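Long-range contacts in solute-binding periplasmic protein of iron/siderophore ABC transporter (Yersinia pestis, PDB 6B2Y), which probably binds chelated iron in the periplasm and hands it to a membrane-bound ABC transporter for uptake: residues 93-98 against 293-298; 166-171 against 239-244; 231-236 against 254-259; 359-364 against 379-384. All blocks are in the same frame, centred on the assembly; numbering follows the deposited sequence.

Contact 1. Residues 93-98 against 293-298; sequences PQTYAI and LGAQVT
Both ends of the Gln-94 amide bond the backbone of loop 293-298, at Leu-293 and Gln-296. With CG beside its backbone N (chi1 -60°) and the chain extended beyond, Gln-94 carries its amide from the helix to the loop. Gln-94 OE1 accepts from Gln-296 N at 2.9 Å, in the carbonyl plane and on a lone pair, with an N-H...O angle of 159°. Gln-94 NE2 donates to Leu-293 O at 3.2 Å; this bond is more bent, and the donor stands above the plane of that carbonyl. Weak bonds from NE2 to Lys-282 O and Ser-283 OG add to its hold. Ala-295 N lies near OE1 at a poor angle and gives its hydrogen instead to a water 3.1 Å away, which donates to Thr-95 OG1. That hydroxyl is also bonded to Asp-92. Gly-294 passes close beside the amide oxygen, its C 3.1 Å from Gln-94 OE1. Ile-98 CG1 meets Ala-295 CB at 3.8 Å, and the Gln-296 amide reaches Gln-94 with OE1 and Ala-97 with NE2, its plane 25° from that of the Gln-94 amide. The loop thus gripped is a type I beta turn, Gly-294 to Val-297, leading into the N-cap, Thr-298, of helix 299-310.

Contact 2. Residues 166-171 against 239-244; sequences NSPLKN and MGDFID
The first torsion of Asp-241, chi1 -78°, sets its CG beside its own backbone N and opposite the carbonyl carbon, so that the carboxylate leaves helix 239-245 toward the first turn of helix 168-182. Phe-242, its CG likewise beside the backbone N, has its ring set on the neighbouring flank, against Pro-168. The two residues therefore divide the contact into a polar and an apolar half.

In the polar half, OD2 of Asp-241 takes the N-H of Leu-169 at 2.9 Å. The bond is nearly straight, 166° at the hydrogen, and reaches the oxygen on its anti side, 30° out of the carboxylate plane. Around Asp-241 OD2 crowd also Pro-168 CD, at 3.2 Å, and Leu-169 CB, at 3.3 Å. The proline nitrogen is also close but has no hydrogen to share, which leaves the amide of Leu-169 as the donor.

In the apolar half, Pro-168 CG approaches CE1 of Phe-242 obliquely at 3.6 Å, with CB only slightly farther. The proline ring and the phenylalanine side chain cross at about a right angle. Phe-242 also packs on Ala-342, Ile-343 and Phe-346 of helix 340-350, which places the joint between that helix and helix 168-182.

Ser-167 occupies the N-cap position of helix 168-182 but makes no capping bond through its side chain, whereas Asp-241 reaches a first-turn N-H from a separate helix. A carboxylate so placed at the N-terminal end of a helix would probably be stabilised in its charged form by the helix dipole.

Contact 3. Residues 231-236 against 254-259; sequences CGTAGK and NLLPGS
Just past strand 232-234, residues 235-236 run antiparallel to residues 258-259, joined by two backbone bonds. Gly-235 N donates to Ser-259 O at 2.8 Å, and Lys-236 N to Gly-258 O at 3.0 Å. Ser-259 O also receives a CA-H...O contact from Ala-234 CA at 3.2 Å. Gly-235 CA passes 3.7 Å from Gly-258 O, and Leu-256 CD1 lies near Gly-235 N.

Lys-236 makes the broadest side-chain contribution. Its aliphatic part passes over the loop carbonyls, with Lys-236 CD 3.5 Å from Pro-257 O, and a turn at the last torsion, chi4 73°, brings Lys-236 NZ to Leu-256 O at 3.0 Å. The ammonium also bonds Lys-253 O, so two backbone oxygens hold it. Nearer the strand, Leu-256 CD1 meets Thr-233 CG2 at 3.8 Å, while the hydroxyl of Thr-233 bonds Ile-220 O instead. Val-263 touches both side chains.

The pairing continues into strand 260-262, with which strand 232-234 forms a two-stranded antiparallel sheet, set beside strand 217-221 and just ahead of helix 239-245.

Contact 4. Residues 359-364 against 379-384; sequences DPKKTM and TYWIEA
Apolar packing between helix 360-371 and the last strand centres on Trp-381, whose indole points at the first turn of the helix. Pro-360 CB comes obliquely to Trp-381 CZ2 at 3.6 Å. Lys-361 CG lies 3.8 Å from Trp-381 CZ2. A chi1 of 49° sets Trp-381 CG between the backbone N and the carbonyl carbon, which sends the indole toward the helix. The Lys-361 backbone N, not hydrogen-bonded across the contact, sits at the ring edge, near its plane.

Met-aromatic contact follows one turn on, where Met-364 bends at chi3 -103°, bringing its methyl up against the Tyr-380 ring and, less closely, the indole: Met-364 CE is 3.3 Å from Tyr-380 CD1 and 4.1 Å from Trp-381 CZ3. Met-364 SD stands obliquely 5.3 Å from the Tyr-380 ring centroid.

Asp-359 OD1, at the N-cap, accepts weakly from Lys-361 N and Lys-362 N.

The axes of segments 360-364 and 381-383 run almost antiparallel, 171° apart and 12.2 Å at closest approach, with Trp-381, Pro-360 and Met-364 meeting across that distance. Strand 381-383 edges the mixed sheet antiparallel to strand 326-330; just before it, Tyr-380 meets Trp-330 edge-to-face, while Ser-345 of helix 340-350 touches both Pro-360 and Trp-381.

The four contacts fall into two groups on the fold. Contacts 2 and 3 have centres 12 Å apart and touch, both where strand 232-234 leads into helix 239-245 and where Asn-166 meets Ser-259; their segments alternate along the chain. Contacts 1 and 4 follow one another in sequence, with centres 15 Å apart, and meet where Thr-379 bonds the turn 294-297. Contact 1 lies across the chain's centre from contacts 2 and 3, about 25 and 28 Å away between centres. Contacts 1 and 2 each tie the half with the parallel sheet to the half with the mixed sheet, consistent with the two-lobed architecture of periplasmic binding proteins, whereas contacts 3 and 4 stay within the latter.

Contact 1. Residues 93-98 against 293-298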
loop_
_atom_site.group_PDB
_atom_site.type_symbol
_atom_site.label_atom_id
_atom_site.label_comp_id
_atom_site.label_asym_id
_atom_site.label_seq_id
_atom_site.Cartn_x
_atom_site.Cartn_y
_atom_site.Cartn_z
ATOM N N PRO A 93 4.690 -12.541 -1.104
ATOM C CA PRO A 93 4.492 -13.912 -1.614
ATOM C C PRO A 93 3.063 -14.417 -1.534
ATOM O O PRO A 93 2.668 -15.265 -2.353
ATOM C CB PRO A 93 5.417 -14.750 -0.716
ATOM C CG PRO A 93 5.585 -13.922 0.533
ATOM C CD PRO A 93 5.638 -12.512 0.025
ATOM N N GLN A 94 2.277 -13.958 -0.557
ATOM C CA GLN A 94 0.911 -14.449 -0.439
ATOM C C GLN A 94 0.063 -14.023 -1.630
ATOM O O GLN A 94 -0.635 -14.848 -2.229
ATOM C CB GLN A 94 0.290 -13.967 0.866
ATOM C CG GLN A 94 1.044 -14.427 2.092
ATOM C CD GLN A 94 0.445 -13.846 3.335
ATOM O OE1 GLN A 94 -0.765 -13.955 3.551
ATOM N NE2 GLN A 94 1.267 -13.188 4.137
ATOM N N THR A 95 0.077 -12.730 -1.972
ATOM C CA THR A 95 -0.668 -12.294 -3.148
ATOM C C THR A 95 -0.152 -12.984 -4.401
ATOM O O THR A 95 -0.941 -13.405 -5.251
ATOM C CB THR A 95 -0.585 -10.774 -3.303
ATOM O OG1 THR A 95 -1.068 -10.159 -2.110
ATOM C CG2 THR A 95 -1.428 -10.305 -4.482
ATOM N N TYR A 96 1.171 -13.119 -4.522
ATOM C CA TYR A 96 1.744 -13.817 -5.668
ATOM C C TYR A 96 1.176 -15.232 -5.780
ATOM O O TYR A 96 0.840 -15.691 -6.881
ATOM C CB TYR A 96 3.266 -13.844 -5.537
ATOM C CG TYR A 96 4.002 -14.449 -6.721
ATOM C CD1 TYR A 96 4.106 -15.837 -6.861
ATOM C CD2 TYR A 96 4.606 -13.645 -7.680
ATOM C CE1 TYR A 96 4.778 -16.395 -7.917
ATOM C CE2 TYR A 96 5.287 -14.201 -8.754
ATOM C CZ TYR A 96 5.357 -15.589 -8.865
ATOM O OH TYR A 96 6.021 -16.180 -9.918
ATOM N N ALA A 97 1.028 -15.916 -4.639
ATOM C CA ALA A 97 0.507 -17.286 -4.623
ATOM C C ALA A 97 -0.915 -17.353 -5.167
ATOM O O ALA A 97 -1.258 -18.272 -5.926
ATOM C CB ALA A 97 0.559 -17.839 -3.199
ATOM N N ILE A 98 -1.762 -16.393 -4.784
ATOM C CA ILE A 98 -3.151 -16.419 -5.220
ATOM C C ILE A 98 -3.237 -16.212 -6.723
ATOM O O ILE A 98 -4.043 -16.860 -7.403
ATOM C CB ILE A 98 -3.971 -15.364 -4.455
ATOM C CG1 ILE A 98 -3.937 -15.661 -2.955
ATOM C CG2 ILE A 98 -5.408 -15.304 -5.000
ATOM C CD1 ILE A 98 -4.736 -16.889 -2.547
ATOM N N LEU A 293 -0.170 -10.817 8.214
ATOM C CA LEU A 293 -1.356 -10.388 7.483
ATOM C C LEU A 293 -1.128 -10.632 6.002
ATOM O O LEU A 293 0.020 -10.628 5.540
ATOM C CB LEU A 293 -1.662 -8.895 7.708
ATOM C CG LEU A 293 -1.971 -8.446 9.131
ATOM C CD1 LEU A 293 -1.759 -6.939 9.279
ATOM C CD2 LEU A 293 -3.384 -8.838 9.496
ATOM N N GLY A 294 -2.224 -10.837 5.249
ATOM C CA GLY A 294 -2.149 -10.980 3.809
ATOM C C GLY A 294 -3.129 -12.013 3.273
ATOM O O GLY A 294 -3.993 -12.521 3.983
ATOM N N ALA A 295 -2.968 -12.338 1.982
ATOM C CA ALA A 295 -3.995 -13.068 1.242
ATOM C C ALA A 295 -4.156 -14.503 1.719
ATOM O O ALA A 295 -5.152 -15.144 1.362
ATOM C CB ALA A 295 -3.685 -13.053 -0.256
ATOM N N GLN A 296 -3.212 -15.015 2.507
ATOM C CA GLN A 296 -3.271 -16.390 2.992
ATOM C C GLN A 296 -3.338 -16.454 4.509
ATOM O O GLN A 296 -3.169 -17.537 5.091
ATOM C CB GLN A 296 -2.064 -17.183 2.479
ATOM C CG GLN A 296 -1.988 -17.279 0.946
ATOM C CD GLN A 296 -0.745 -18.006 0.466
ATOM O OE1 GLN A 296 0.373 -17.704 0.884
ATOM N NE2 GLN A 296 -0.941 -18.993 -0.406
ATOM N N VAL A 297 -3.592 -15.332 5.171
ATOM C CA VAL A 297 -3.629 -15.271 6.625
ATOM C C VAL A 297 -5.076 -15.359 7.088
ATOM O O VAL A 297 -5.957 -14.683 6.540
ATOM C CB VAL A 297 -2.958 -13.983 7.137
ATOM C CG1 VAL A 297 -3.157 -13.845 8.633
ATOM C CG2 VAL A 297 -1.480 -14.020 6.791
ATOM N N THR A 298 -5.326 -16.211 8.094
ATOM C CA THR A 298 -6.638 -16.353 8.708
ATOM C C THR A 298 -6.789 -15.371 9.858
ATOM O O THR A 298 -5.793 -14.915 10.426
ATOM C CB THR A 298 -6.821 -17.781 9.235
ATOM O OG1 THR A 298 -5.953 -17.991 10.360
ATOM C CG2 THR A 298 -6.487 -18.787 8.162
HETATM O O HOH W 1 -0.714 -10.670 0.759
#

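Contact 2. Residues 166-171 against 239-244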
loop_
_atom_site.group_PDB
_atom_site.type_symbol
_atom_site.label_atom_id
_atom_site.label_comp_id
_atom_site.label_asym_id
_atom_site.label_seq_id
_atom_site.Cartn_x
_atom_site.Cartn_y
_atom_site.Cartn_z
ATOM N N ASN A 166 4.361 8.809 -0.888
ATOM C CA ASN A 166 4.739 10.049 -0.218
ATOM C C ASN A 166 3.511 10.782 0.296
ATOM O O ASN A 166 3.399 11.099 1.489
ATOM C CB ASN A 166 5.528 10.942 -1.175
ATOM C CG ASN A 166 6.851 10.329 -1.576
ATOM O OD1 ASN A 166 7.284 9.344 -0.993
ATOM N ND2 ASN A 166 7.514 10.926 -2.570
ATOM N N SER A 167 2.575 11.077 -0.600
ATOM C CA SER A 167 1.368 11.816 -0.248
ATOM C C SER A 167 0.168 11.144 -0.890
ATOM O O SER A 167 -0.364 11.626 -1.899
ATOM C CB SER A 167 1.498 13.273 -0.697
ATOM O OG SER A 167 2.807 13.749 -0.374
ATOM N N PRO A 168 -0.304 10.030 -0.324
ATOM C CA PRO A 168 -1.447 9.342 -0.945
ATOM C C PRO A 168 -2.729 10.156 -0.930
ATOM O O PRO A 168 -3.572 9.954 -1.811
ATOM C CB PRO A 168 -1.581 8.044 -0.126
ATOM C CG PRO A 168 -0.835 8.281 1.143
ATOM C CD PRO A 168 0.246 9.278 0.827
ATOM N N LEU A 169 -2.898 11.088 0.012
ATOM C CA LEU A 169 -4.088 11.942 -0.012
ATOM C C LEU A 169 -4.165 12.743 -1.310
ATOM O O LEU A 169 -5.218 12.793 -1.965
ATOM C CB LEU A 169 -4.093 12.879 1.200
ATOM C CG LEU A 169 -5.114 14.019 1.074
ATOM C CD1 LEU A 169 -6.427 13.599 1.696
ATOM C CD2 LEU A 169 -4.613 15.322 1.697
ATOM N N LYS A 170 -3.054 13.393 -1.696
ATOM C CA LYS A 170 -3.053 14.251 -2.877
ATOM C C LYS A 170 -2.860 13.481 -4.177
ATOM O O LYS A 170 -3.358 13.916 -5.217
ATOM C CB LYS A 170 -1.936 15.299 -2.753
ATOM C CG LYS A 170 -2.151 16.262 -1.606
ATOM C CD LYS A 170 -1.130 17.375 -1.646
ATOM C CE LYS A 170 0.123 16.984 -0.910
ATOM N NZ LYS A 170 1.019 18.164 -0.730
ATOM N N ASN A 171 -2.172 12.333 -4.137
ATOM C CA ASN A 171 -1.563 11.769 -5.343
ATOM C C ASN A 171 -2.144 10.425 -5.778
ATOM O O ASN A 171 -1.828 9.958 -6.889
ATOM C CB ASN A 171 -0.052 11.602 -5.143
ATOM C CG ASN A 171 0.694 12.935 -5.107
ATOM O OD1 ASN A 171 0.142 13.987 -5.439
ATOM N ND2 ASN A 171 1.969 12.889 -4.712
ATOM N N MET A 239 0.995 6.825 5.593
ATOM C CA MET A 239 -0.169 6.413 6.354
ATOM C C MET A 239 -0.652 7.504 7.297
ATOM O O MET A 239 -1.805 7.449 7.738
ATOM C CB MET A 239 0.146 5.122 7.126
ATOM C CG MET A 239 0.334 3.916 6.226
ATOM S SD MET A 239 -0.467 2.502 6.992
ATOM C CE MET A 239 0.143 1.082 6.070
ATOM N N GLY A 240 0.195 8.499 7.593
ATOM C CA GLY A 240 -0.284 9.699 8.261
ATOM C C GLY A 240 -1.471 10.320 7.551
ATOM O O GLY A 240 -2.407 10.808 8.192
ATOM N N ASP A 241 -1.456 10.304 6.210
ATOM C CA ASP A 241 -2.602 10.795 5.448
ATOM C C ASP A 241 -3.872 10.022 5.792
ATOM O O ASP A 241 -4.970 10.596 5.827
ATOM C CB ASP A 241 -2.320 10.689 3.940
ATOM C CG ASP A 241 -1.424 11.803 3.426
ATOM O OD1 ASP A 241 -1.022 12.674 4.234
ATOM O OD2 ASP A 241 -1.132 11.815 2.205
ATOM N N PHE A 242 -3.756 8.706 5.996
ATOM C CA PHE A 242 -4.948 7.918 6.316
ATOM C C PHE A 242 -5.461 8.246 7.705
ATOM O O PHE A 242 -6.680 8.275 7.931
ATOM C CB PHE A 242 -4.657 6.415 6.237
ATOM C CG PHE A 242 -3.945 5.989 4.981
ATOM C CD1 PHE A 242 -4.089 6.696 3.795
ATOM C CD2 PHE A 242 -3.148 4.845 4.991
ATOM C CE1 PHE A 242 -3.426 6.285 2.642
ATOM C CE2 PHE A 242 -2.491 4.436 3.852
ATOM C CZ PHE A 242 -2.622 5.157 2.689
ATOM N N ILE A 243 -4.547 8.437 8.654
ATOM C CA ILE A 243 -4.948 8.863 9.992
ATOM C C ILE A 243 -5.736 10.168 9.923
ATOM O O ILE A 243 -6.829 10.279 10.499
ATOM C CB ILE A 243 -3.713 8.997 10.895
ATOM C CG1 ILE A 243 -3.120 7.608 11.146
ATOM C CG2 ILE A 243 -4.072 9.667 12.224
ATOM C CD1 ILE A 243 -1.768 7.661 11.845
ATOM N N ASP A 244 -5.193 11.160 9.204
ATOM C CA ASP A 244 -5.860 12.454 9.033
ATOM C C ASP A 244 -7.273 12.279 8.486
ATOM O O ASP A 244 -8.240 12.800 9.055
ATOM C CB ASP A 244 -5.053 13.370 8.093
ATOM C CG ASP A 244 -3.676 13.748 8.637
ATOM O OD1 ASP A 244 -3.346 13.431 9.798
ATOM O OD2 ASP A 244 -2.894 14.374 7.881
#

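Contact 3. Residues 231-236 against 254-259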
loop_
_atom_site.group_PDB
_atom_site.type_symbol
_atom_site.label_atom_id
_atom_site.label_comp_id
_atom_site.label_asym_id
_atom_site.label_seq_id
_atom_site.Cartn_x
_atom_site.Cartn_y
_atom_site.Cartn_z
ATOM N N CYS A 231 10.249 1.636 15.882
ATOM C CA CYS A 231 9.260 2.680 15.699
ATOM C C CYS A 231 9.560 3.503 14.454
ATOM O O CYS A 231 9.707 4.730 14.517
ATOM C CB CYS A 231 9.169 3.551 16.951
ATOM S SG CYS A 231 9.181 2.679 18.595
ATOM N N GLY A 232 9.676 2.822 13.322
ATOM C CA GLY A 232 9.371 3.473 12.068
ATOM C C GLY A 232 7.918 3.895 12.054
ATOM O O GLY A 232 7.064 3.249 12.658
ATOM N N THR A 233 7.640 5.016 11.395
ATOM C CA THR A 233 6.296 5.564 11.429
ATOM C C THR A 233 6.120 6.472 10.217
ATOM O O THR A 233 7.018 6.598 9.378
ATOM C CB THR A 233 6.034 6.303 12.751
ATOM O OG1 THR A 233 4.645 6.625 12.852
ATOM C CG2 THR A 233 6.872 7.579 12.852
ATOM N N ALA A 234 4.941 7.076 10.124
ATOM C CA ALA A 234 4.589 8.036 9.085
ATOM C C ALA A 234 4.376 9.404 9.708
ATOM O O ALA A 234 3.735 9.527 10.762
ATOM C CB ALA A 234 3.316 7.611 8.346
ATOM N N GLY A 235 4.907 10.436 9.048
ATOM C CA GLY A 235 4.723 11.801 9.516
ATOM C C GLY A 235 3.781 12.604 8.638
ATOM O O GLY A 235 2.564 12.384 8.652
ATOM N N LYS A 236 4.331 13.536 7.857
ATOM C CA LYS A 236 3.514 14.381 6.977
ATOM C C LYS A 236 3.320 13.714 5.615
ATOM O O LYS A 236 3.848 14.149 4.583
ATOM C CB LYS A 236 4.151 15.755 6.816
ATOM C CG LYS A 236 4.484 16.454 8.125
ATOM C CD LYS A 236 5.681 17.387 7.905
ATOM C CE LYS A 236 5.632 18.568 8.850
ATOM N NZ LYS A 236 5.971 18.122 10.220
ATOM N N ASN A 254 3.938 16.154 13.673
ATOM C CA ASN A 254 4.855 17.245 13.992
ATOM C C ASN A 254 6.279 16.774 14.261
ATOM O O ASN A 254 7.163 17.617 14.443
ATOM C CB ASN A 254 4.367 18.028 15.217
ATOM C CG ASN A 254 2.974 18.603 15.037
ATOM O OD1 ASN A 254 2.652 19.179 13.993
ATOM N ND2 ASN A 254 2.136 18.449 16.061
ATOM N N LEU A 255 6.531 15.466 14.293
ATOM C CA LEU A 255 7.829 14.951 14.717
ATOM C C LEU A 255 8.774 14.645 13.568
ATOM O O LEU A 255 9.966 14.416 13.813
ATOM C CB LEU A 255 7.655 13.678 15.563
ATOM C CG LEU A 255 7.057 13.811 16.966
ATOM C CD1 LEU A 255 6.853 12.435 17.567
ATOM C CD2 LEU A 255 7.952 14.665 17.857
ATOM N N LEU A 256 8.285 14.614 12.333
ATOM C CA LEU A 256 9.102 14.241 11.192
ATOM C C LEU A 256 9.003 15.308 10.114
ATOM O O LEU A 256 7.948 15.927 9.939
ATOM C CB LEU A 256 8.666 12.890 10.602
ATOM C CG LEU A 256 8.759 11.689 11.546
ATOM C CD1 LEU A 256 8.350 10.393 10.843
ATOM C CD2 LEU A 256 10.170 11.579 12.098
ATOM N N PRO A 257 10.086 15.532 9.368
ATOM C CA PRO A 257 10.047 16.523 8.289
ATOM C C PRO A 257 9.330 16.012 7.048
ATOM O O PRO A 257 8.758 16.796 6.285
ATOM C CB PRO A 257 11.530 16.786 8.010
ATOM C CG PRO A 257 12.207 15.519 8.378
ATOM C CD PRO A 257 11.437 14.978 9.562
ATOM N N GLY A 258 9.348 14.702 6.844
ATOM C CA GLY A 258 8.803 14.116 5.641
ATOM C C GLY A 258 7.748 13.068 5.923
ATOM O O GLY A 258 7.213 12.999 7.032
ATOM N N SER A 259 7.441 12.238 4.927
ATOM C CA SER A 259 6.306 11.330 5.053
ATOM C C SER A 259 6.643 10.076 5.854
ATOM O O SER A 259 5.762 9.526 6.523
ATOM C CB SER A 259 5.799 10.943 3.664
ATOM O OG SER A 259 6.861 10.443 2.881
#

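Contact 4. Residues 359-364 against 379-384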
loop_
_atom_site.group_PDB
_atom_site.type_symbol
_atom_site.label_atom_id
_atom_site.label_comp_id
_atom_site.label_asym_id
_atom_site.label_seq_id
_atom_site.Cartn_x
_atom_site.Cartn_y
_atom_site.Cartn_z
ATOM N N ASP A 359 -18.587 -1.193 6.420
ATOM C CA ASP A 359 -17.951 -2.511 6.426
ATOM C C ASP A 359 -16.823 -2.548 5.398
ATOM O O ASP A 359 -17.077 -2.797 4.204
ATOM C CB ASP A 359 -18.975 -3.601 6.133
ATOM C CG ASP A 359 -18.369 -4.996 6.126
ATOM O OD1 ASP A 359 -17.140 -5.137 6.322
ATOM O OD2 ASP A 359 -19.142 -5.962 5.931
ATOM N N PRO A 360 -15.575 -2.324 5.822
ATOM C CA PRO A 360 -14.447 -2.425 4.881
ATOM C C PRO A 360 -14.371 -3.759 4.161
ATOM O O PRO A 360 -13.872 -3.809 3.029
ATOM C CB PRO A 360 -13.226 -2.215 5.780
ATOM C CG PRO A 360 -13.743 -1.411 6.925
ATOM C CD PRO A 360 -15.155 -1.849 7.149
ATOM N N LYS A 361 -14.848 -4.846 4.781
ATOM C CA LYS A 361 -14.820 -6.134 4.095
ATOM C C LYS A 361 -15.710 -6.115 2.858
ATOM O O LYS A 361 -15.344 -6.659 1.809
ATOM C CB LYS A 361 -15.232 -7.259 5.055
ATOM C CG LYS A 361 -14.191 -7.557 6.123
ATOM C CD LYS A 361 -14.818 -8.133 7.382
ATOM C CE LYS A 361 -13.849 -9.060 8.103
ATOM N NZ LYS A 361 -14.238 -10.496 7.974
ATOM N N LYS A 362 -16.881 -5.486 2.951
ATOM C CA LYS A 362 -17.710 -5.361 1.759
ATOM C C LYS A 362 -17.064 -4.441 0.725
ATOM O O LYS A 362 -17.152 -4.697 -0.483
ATOM C CB LYS A 362 -19.110 -4.876 2.134
ATOM C CG LYS A 362 -20.052 -4.704 0.940
ATOM C CD LYS A 362 -20.046 -5.908 -0.021
ATOM C CE LYS A 362 -20.466 -7.220 0.655
ATOM N NZ LYS A 362 -19.992 -8.399 -0.140
ATOM N N THR A 363 -16.418 -3.362 1.170
ATOM C CA THR A 363 -15.699 -2.515 0.220
ATOM C C THR A 363 -14.668 -3.323 -0.553
ATOM O O THR A 363 -14.554 -3.195 -1.779
ATOM C CB THR A 363 -15.020 -1.360 0.949
ATOM O OG1 THR A 363 -16.004 -0.635 1.692
ATOM C CG2 THR A 363 -14.336 -0.423 -0.041
ATOM N N MET A 364 -13.923 -4.177 0.153
ATOM C CA MET A 364 -12.932 -5.016 -0.509
ATOM C C MET A 364 -13.593 -6.009 -1.462
ATOM O O MET A 364 -13.113 -6.209 -2.583
ATOM C CB MET A 364 -12.084 -5.728 0.543
ATOM C CG MET A 364 -11.125 -6.705 -0.053
ATOM S SD MET A 364 -10.437 -7.711 1.234
ATOM C CE MET A 364 -8.869 -6.996 1.393
ATOM N N THR A 379 -6.617 -11.984 5.379
ATOM C CA THR A 379 -6.866 -11.059 6.479
ATOM C C THR A 379 -5.931 -9.865 6.333
ATOM O O THR A 379 -4.709 -10.025 6.386
ATOM C CB THR A 379 -6.638 -11.752 7.823
ATOM O OG1 THR A 379 -7.472 -12.919 7.906
ATOM C CG2 THR A 379 -6.927 -10.808 8.986
ATOM N N TYR A 380 -6.500 -8.670 6.185
ATOM C CA TYR A 380 -5.694 -7.480 5.952
ATOM C C TYR A 380 -5.794 -6.444 7.066
ATOM O O TYR A 380 -5.123 -5.410 6.993
ATOM C CB TYR A 380 -6.088 -6.850 4.611
ATOM C CG TYR A 380 -5.701 -7.690 3.423
ATOM C CD1 TYR A 380 -6.547 -8.687 2.941
ATOM C CD2 TYR A 380 -4.495 -7.495 2.776
ATOM C CE1 TYR A 380 -6.203 -9.451 1.832
ATOM C CE2 TYR A 380 -4.140 -8.254 1.668
ATOM C CZ TYR A 380 -4.994 -9.235 1.210
ATOM O OH TYR A 380 -4.629 -9.993 0.105
ATOM N N TRP A 381 -6.601 -6.693 8.092
ATOM C CA TRP A 381 -6.659 -5.833 9.264
ATOM C C TRP A 381 -7.215 -6.676 10.402
ATOM O O TRP A 381 -7.831 -7.722 10.168
ATOM C CB TRP A 381 -7.526 -4.594 9.015
ATOM C CG TRP A 381 -8.850 -4.900 8.412
ATOM C CD1 TRP A 381 -9.983 -5.319 9.070
ATOM C CD2 TRP A 381 -9.202 -4.813 7.028
ATOM N NE1 TRP A 381 -11.014 -5.491 8.176
ATOM C CE2 TRP A 381 -10.562 -5.189 6.917
ATOM C CE3 TRP A 381 -8.504 -4.451 5.865
ATOM C CZ2 TRP A 381 -11.226 -5.233 5.693
ATOM C CZ3 TRP A 381 -9.177 -4.483 4.651
ATOM C CH2 TRP A 381 -10.521 -4.870 4.574
ATOM N N ILE A 382 -6.985 -6.221 11.633
ATOM C CA ILE A 382 -7.471 -6.946 12.807
ATOM C C ILE A 382 -7.423 -6.034 14.025
ATOM O O ILE A 382 -6.548 -5.171 14.148
ATOM C CB ILE A 382 -6.660 -8.250 13.030
ATOM C CG1 ILE A 382 -7.513 -9.287 13.763
ATOM C CG2 ILE A 382 -5.369 -7.977 13.786
ATOM C CD1 ILE A 382 -8.420 -10.061 12.847
ATOM N N GLU A 383 -8.380 -6.222 14.931
ATOM C CA GLU A 383 -8.352 -5.576 16.233
ATOM C C GLU A 383 -7.887 -6.574 17.284
ATOM O O GLU A 383 -8.295 -7.739 17.271
ATOM C CB GLU A 383 -9.726 -5.029 16.629
ATOM C CG GLU A 383 -10.655 -4.732 15.483
ATOM C CD GLU A 383 -12.022 -4.252 15.953
ATOM O OE1 GLU A 383 -12.095 -3.606 17.023
ATOM O OE2 GLU A 383 -13.019 -4.519 15.247
ATOM N N ALA A 384 -7.026 -6.107 18.182
ATOM C CA ALA A 384 -6.584 -6.881 19.327
ATOM C C ALA A 384 -7.776 -7.346 20.154
ATOM O O ALA A 384 -7.900 -8.537 20.459
ATOM C CB ALA A 384 -5.634 -6.061 20.182
#